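Local coordinates for serine-rich Repeat Adhesion Glycoprotein (Srr1) (Streptococcus agalactiae, PDB 4MBO) that is a surface glycoprotein adhesin that binds fibrinogen, consistent with a role in attachment to host tissue, at residues 8-22 with 54-66. Sequence-based numbering, arbitrary orientation.
Sequences MLGKDVSSELQKVNI and VNEGDVFTVKLSD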
loop_
_atom_site.group_PDB
_atom_site.type_symbol
_atom_site.label_atom_id
_atom_site.label_comp_id
_atom_site.label_asym_id
_atom_site.label_seq_id
_atom_site.Cartn_x
_atom_site.Cartn_y
_atom_site.Cartn_z
ATOM N N MET A 8 20.640 11.841 18.792
ATOM C CA MET A 8 19.887 12.711 19.759
ATOM C C MET A 8 20.786 12.937 20.983
ATOM O O MET A 8 21.125 11.981 21.689
ATOM C CB MET A 8 18.583 12.019 20.200
ATOM C CG MET A 8 17.502 12.951 20.754
ATOM S SD MET A 8 16.163 13.361 19.595
ATOM C CE MET A 8 15.260 11.791 19.624
ATOM N N LEU A 9 21.194 14.182 21.226
ATOM C CA LEU A 9 22.059 14.487 22.373
ATOM C C LEU A 9 21.221 14.816 23.608
ATOM O O LEU A 9 21.583 14.463 24.738
ATOM C CB LEU A 9 23.005 15.649 22.049
ATOM C CG LEU A 9 24.130 15.935 23.056
ATOM C CD1 LEU A 9 24.990 14.699 23.304
ATOM C CD2 LEU A 9 24.991 17.084 22.565
ATOM N N GLY A 10 20.104 15.500 23.383
ATOM C CA GLY A 10 19.194 15.858 24.457
ATOM C C GLY A 10 17.871 16.335 23.892
ATOM O O GLY A 10 17.682 16.341 22.678
ATOM N N LYS A 11 16.948 16.702 24.782
ATOM C CA LYS A 11 15.632 17.239 24.400
ATOM C C LYS A 11 14.505 16.238 24.084
ATOM O O LYS A 11 13.391 16.708 23.794
ATOM C CB LYS A 11 15.769 18.234 23.250
ATOM C CG LYS A 11 16.545 19.477 23.615
ATOM C CD LYS A 11 17.327 19.985 22.420
ATOM C CE LYS A 11 17.667 21.458 22.577
ATOM N NZ LYS A 11 18.284 21.850 23.873
ATOM N N ASP A 12 14.789 14.913 24.084
ATOM C CA ASP A 12 13.723 13.891 23.948
ATOM C C ASP A 12 13.174 13.653 25.364
ATOM O O ASP A 12 13.867 13.093 26.234
ATOM C CB ASP A 12 14.169 12.559 23.292
ATOM C CG ASP A 12 12.982 11.546 23.145
ATOM O OD1 ASP A 12 12.235 11.396 24.116
ATOM O OD2 ASP A 12 12.762 10.918 22.075
ATOM N N VAL A 13 11.929 14.079 25.565
ATOM C CA VAL A 13 11.230 14.016 26.858
ATOM C C VAL A 13 10.369 12.748 27.093
ATOM O O VAL A 13 9.612 12.693 28.072
ATOM C CB VAL A 13 10.350 15.297 27.061
ATOM C CG1 VAL A 13 9.185 15.406 26.050
ATOM C CG2 VAL A 13 9.825 15.363 28.480
ATOM N N SER A 14 10.524 11.716 26.248
ATOM C CA SER A 14 9.728 10.490 26.377
ATOM C C SER A 14 9.869 9.841 27.745
ATOM O O SER A 14 8.934 9.157 28.215
ATOM C CB SER A 14 10.151 9.437 25.343
ATOM O OG SER A 14 10.012 9.865 23.994
ATOM N N SER A 15 11.056 9.996 28.350
ATOM C CA SER A 15 11.331 9.397 29.668
ATOM C C SER A 15 10.652 10.123 30.845
ATOM O O SER A 15 10.660 9.590 31.971
ATOM C CB SER A 15 12.848 9.287 29.913
ATOM O OG SER A 15 13.447 10.569 30.001
ATOM N N GLU A 16 10.066 11.306 30.592
ATOM C CA GLU A 16 9.408 12.149 31.645
ATOM C C GLU A 16 7.861 12.120 31.586
ATOM O O GLU A 16 7.150 12.753 32.403
ATOM C CB GLU A 16 9.859 13.603 31.492
ATOM C CG GLU A 16 9.351 14.555 32.563
ATOM C CD GLU A 16 9.854 15.986 32.392
ATOM O OE1 GLU A 16 10.555 16.279 31.393
ATOM O OE2 GLU A 16 9.542 16.822 33.273
ATOM N N LEU A 17 7.340 11.448 30.577
ATOM C CA LEU A 17 5.904 11.338 30.427
ATOM C C LEU A 17 5.353 10.525 31.579
ATOM O O LEU A 17 6.001 9.577 32.013
ATOM C CB LEU A 17 5.594 10.652 29.090
ATOM C CG LEU A 17 6.196 11.318 27.854
ATOM C CD1 LEU A 17 5.794 10.587 26.603
ATOM C CD2 LEU A 17 5.790 12.771 27.762
ATOM N N GLN A 18 4.164 10.873 32.066
ATOM C CA GLN A 18 3.521 10.173 33.165
ATOM C C GLN A 18 2.193 9.561 32.743
ATOM O O GLN A 18 1.598 9.985 31.752
ATOM C CB GLN A 18 3.245 11.166 34.307
ATOM C CG GLN A 18 4.473 11.902 34.835
ATOM C CD GLN A 18 5.429 10.990 35.566
ATOM O OE1 GLN A 18 5.013 10.175 36.397
ATOM N NE2 GLN A 18 6.716 11.128 35.284
ATOM N N LYS A 19 1.730 8.560 33.496
ATOM C CA LYS A 19 0.443 7.918 33.218
ATOM C C LYS A 19 0.392 7.435 31.772
ATOM O O LYS A 19 -0.651 7.453 31.131
ATOM C CB LYS A 19 -0.725 8.902 33.501
ATOM C CG LYS A 19 -0.599 9.555 34.862
ATOM C CD LYS A 19 -1.737 10.521 35.192
ATOM C CE LYS A 19 -2.993 9.766 35.539
ATOM N NZ LYS A 19 -3.926 10.623 36.310
ATOM N N VAL A 20 1.527 6.942 31.284
ATOM C CA VAL A 20 1.569 6.490 29.914
ATOM C C VAL A 20 0.784 5.190 29.674
ATOM O O VAL A 20 0.885 4.208 30.443
ATOM C CB VAL A 20 3.034 6.240 29.472
ATOM C CG1 VAL A 20 3.073 5.696 28.067
ATOM C CG2 VAL A 20 3.874 7.508 29.598
ATOM N N ASN A 21 -0.036 5.223 28.622
ATOM C CA ASN A 21 -0.847 4.107 28.162
ATOM C C ASN A 21 -0.579 3.975 26.651
ATOM O O ASN A 21 -0.351 4.995 25.990
ATOM C CB ASN A 21 -2.340 4.396 28.394
ATOM C CG ASN A 21 -2.721 4.410 29.872
ATOM O OD1 ASN A 21 -2.765 3.372 30.511
ATOM N ND2 ASN A 21 -3.065 5.574 30.391
ATOM N N ILE A 22 -0.567 2.745 26.126
ATOM C CA ILE A 22 -0.445 2.539 24.687
ATOM C C ILE A 22 -1.094 1.200 24.375
ATOM O O ILE A 22 -0.989 0.250 25.156
ATOM C CB ILE A 22 1.038 2.614 24.212
ATOM C CG1 ILE A 22 1.083 2.572 22.680
ATOM C CG2 ILE A 22 1.894 1.500 24.826
ATOM C CD1 ILE A 22 2.415 2.996 22.114
ATOM N N VAL A 54 6.585 21.371 29.306
ATOM C CA VAL A 54 7.494 21.118 28.213
ATOM C C VAL A 54 8.075 22.422 27.673
ATOM O O VAL A 54 7.596 23.500 28.009
ATOM C CB VAL A 54 6.777 20.413 27.042
ATOM C CG1 VAL A 54 6.104 19.137 27.532
ATOM C CG2 VAL A 54 5.760 21.346 26.376
ATOM N N ASN A 55 9.135 22.303 26.881
ATOM C CA ASN A 55 9.756 23.426 26.190
ATOM C C ASN A 55 9.502 23.299 24.706
ATOM O O ASN A 55 9.420 22.177 24.186
ATOM C CB ASN A 55 11.261 23.457 26.423
ATOM C CG ASN A 55 11.616 23.794 27.847
ATOM O OD1 ASN A 55 11.027 24.702 28.440
ATOM N ND2 ASN A 55 12.594 23.088 28.401
ATOM N N GLU A 56 9.375 24.445 24.036
ATOM C CA GLU A 56 9.192 24.528 22.623
ATOM C C GLU A 56 10.334 23.774 21.976
ATOM O O GLU A 56 11.510 24.009 22.291
ATOM C CB GLU A 56 9.196 25.996 22.091
ATOM C CG GLU A 56 9.085 26.051 20.557
ATOM C CD GLU A 56 9.045 27.470 19.945
ATOM O OE1 GLU A 56 9.165 28.450 20.692
ATOM O OE2 GLU A 56 8.938 27.586 18.687
ATOM N N GLY A 57 9.989 22.874 21.086
ATOM C CA GLY A 57 10.995 22.131 20.336
ATOM C C GLY A 57 11.398 20.823 20.959
ATOM O O GLY A 57 12.132 20.052 20.325
ATOM N N ASP A 58 11.018 20.582 22.215
ATOM C CA ASP A 58 11.277 19.272 22.829
ATOM C C ASP A 58 10.457 18.259 22.065
ATOM O O ASP A 58 9.447 18.607 21.425
ATOM C CB ASP A 58 10.853 19.186 24.291
ATOM C CG ASP A 58 11.705 19.970 25.193
ATOM O OD1 ASP A 58 12.826 20.398 24.795
ATOM O OD2 ASP A 58 11.218 20.156 26.340
ATOM N N VAL A 59 10.869 17.003 22.150
ATOM C CA VAL A 59 10.203 15.950 21.404
ATOM C C VAL A 59 9.859 14.755 22.267
ATOM O O VAL A 59 10.385 14.606 23.374
ATOM C CB VAL A 59 11.074 15.442 20.228
ATOM C CG1 VAL A 59 11.391 16.569 19.243
ATOM C CG2 VAL A 59 12.360 14.807 20.718
ATOM N N PHE A 60 8.948 13.923 21.771
ATOM C CA PHE A 60 8.729 12.591 22.347
ATOM C C PHE A 60 8.522 11.675 21.164
ATOM O O PHE A 60 8.178 12.132 20.066
ATOM C CB PHE A 60 7.621 12.504 23.408
ATOM C CG PHE A 60 6.234 12.655 22.884
ATOM C CD1 PHE A 60 5.508 11.536 22.465
ATOM C CD2 PHE A 60 5.646 13.899 22.798
ATOM C CE1 PHE A 60 4.217 11.670 21.996
ATOM C CE2 PHE A 60 4.355 14.034 22.311
ATOM C CZ PHE A 60 3.644 12.912 21.898
ATOM N N THR A 61 8.777 10.376 21.367
ATOM C CA THR A 61 8.795 9.437 20.271
ATOM C C THR A 61 7.947 8.215 20.545
ATOM O O THR A 61 8.135 7.549 21.573
ATOM C CB THR A 61 10.259 9.007 20.004
ATOM O OG1 THR A 61 11.088 10.187 19.862
ATOM C CG2 THR A 61 10.402 8.169 18.762
ATOM N N VAL A 62 7.055 7.902 19.614
ATOM C CA VAL A 62 6.301 6.631 19.640
ATOM C C VAL A 62 6.998 5.698 18.643
ATOM O O VAL A 62 7.099 6.009 17.462
ATOM C CB VAL A 62 4.838 6.827 19.283
ATOM C CG1 VAL A 62 4.106 5.499 19.213
ATOM C CG2 VAL A 62 4.180 7.758 20.278
ATOM N N LYS A 63 7.509 4.588 19.132
ATOM C CA LYS A 63 8.266 3.653 18.298
ATOM C C LYS A 63 7.382 2.538 17.787
ATOM O O LYS A 63 6.680 1.915 18.562
ATOM C CB LYS A 63 9.422 3.097 19.095
ATOM C CG LYS A 63 10.314 4.165 19.719
ATOM C CD LYS A 63 11.340 3.461 20.601
ATOM C CE LYS A 63 12.196 4.403 21.388
ATOM N NZ LYS A 63 13.194 3.545 22.090
ATOM N N LEU A 64 7.422 2.273 16.481
ATOM C CA LEU A 64 6.685 1.156 15.917
ATOM C C LEU A 64 7.696 0.078 15.467
ATOM O O LEU A 64 8.855 0.343 15.182
ATOM C CB LEU A 64 5.847 1.581 14.708
ATOM C CG LEU A 64 4.951 2.806 14.868
ATOM C CD1 LEU A 64 4.259 3.094 13.544
ATOM C CD2 LEU A 64 3.979 2.587 16.010
ATOM N N SER A 65 7.246 -1.164 15.438
ATOM C CA SER A 65 8.040 -2.237 14.898
ATOM C C SER A 65 8.282 -2.010 13.411
ATOM O O SER A 65 7.569 -1.223 12.776
ATOM C CB SER A 65 7.351 -3.582 15.187
ATOM O OG SER A 65 5.976 -3.626 14.777
ATOM N N ASP A 66 9.311 -2.649 12.868
ATOM C CA ASP A 66 9.688 -2.465 11.482
ATOM C C ASP A 66 8.625 -2.844 10.489
ATOM O O ASP A 66 8.720 -2.471 9.324
ATOM C CB ASP A 66 10.895 -3.340 11.124
ATOM C CG ASP A 66 12.176 -2.838 11.654
ATOM O OD1 ASP A 66 12.229 -1.876 12.420
ATOM O OD2 ASP A 66 13.203 -3.471 11.263
#
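Asp12 and Val59 meet in a single beta bridge, closed by two backbone hydrogen bonds on one residue of the strand. Val59 N donates to Lys11 O at 3.0 Å, and Val59 O takes Val13 N at 2.7 Å. Two residues along, the side chains take over: Ser14 OG, set beside its own backbone N (chi1 -60°), receives Thr61 N at 2.9 Å, where a continuing ladder would offer a carbonyl. Asp12 takes the side chain of the same residue. With CG anti to the backbone N (chi1 -178°), Asp12 OD2 accepts from Thr61 OG1 at 2.9 Å, nearly in line with the carboxylate C-O bond. On the apolar side, Leu17 CD1 comes within 4.1 Å of Phe60 CB, the two side chains crossing at about a right angle.

The bridge ties the N-terminal loop to the start of strand 59-64 in an Ig-like beta sandwich, before the chain turns a corner at Lys19 and enters strand 20-25 of the facing sheet. Farther along, Ile22 CD1 touches Val62 CG1 across the two sheets, the side chains sliding past each other in opposite directions. Between the sheets, the Phe60 ring is packed edge-to-face with Phe49 of strand 43-51 in the facing sheet and also meets Tyr104 and Trp106 on the neighbouring strand 101-106.

Behind the first shell, Asp12 OD1 holds Ser14 by two bonds: Ser14 N at 2.8 Å, making an Asx turn, and Ser14 OG at 2.7 Å, on the syn lone pair. With its hydroxyl proton given to Asp12, Ser14 OG is turned to accept from Thr61. Upstream of Val59, a type II turn from Asn55 to Asp58 is braced by Asn55 N donating to Asp58 OD2 from above the carboxylate plane.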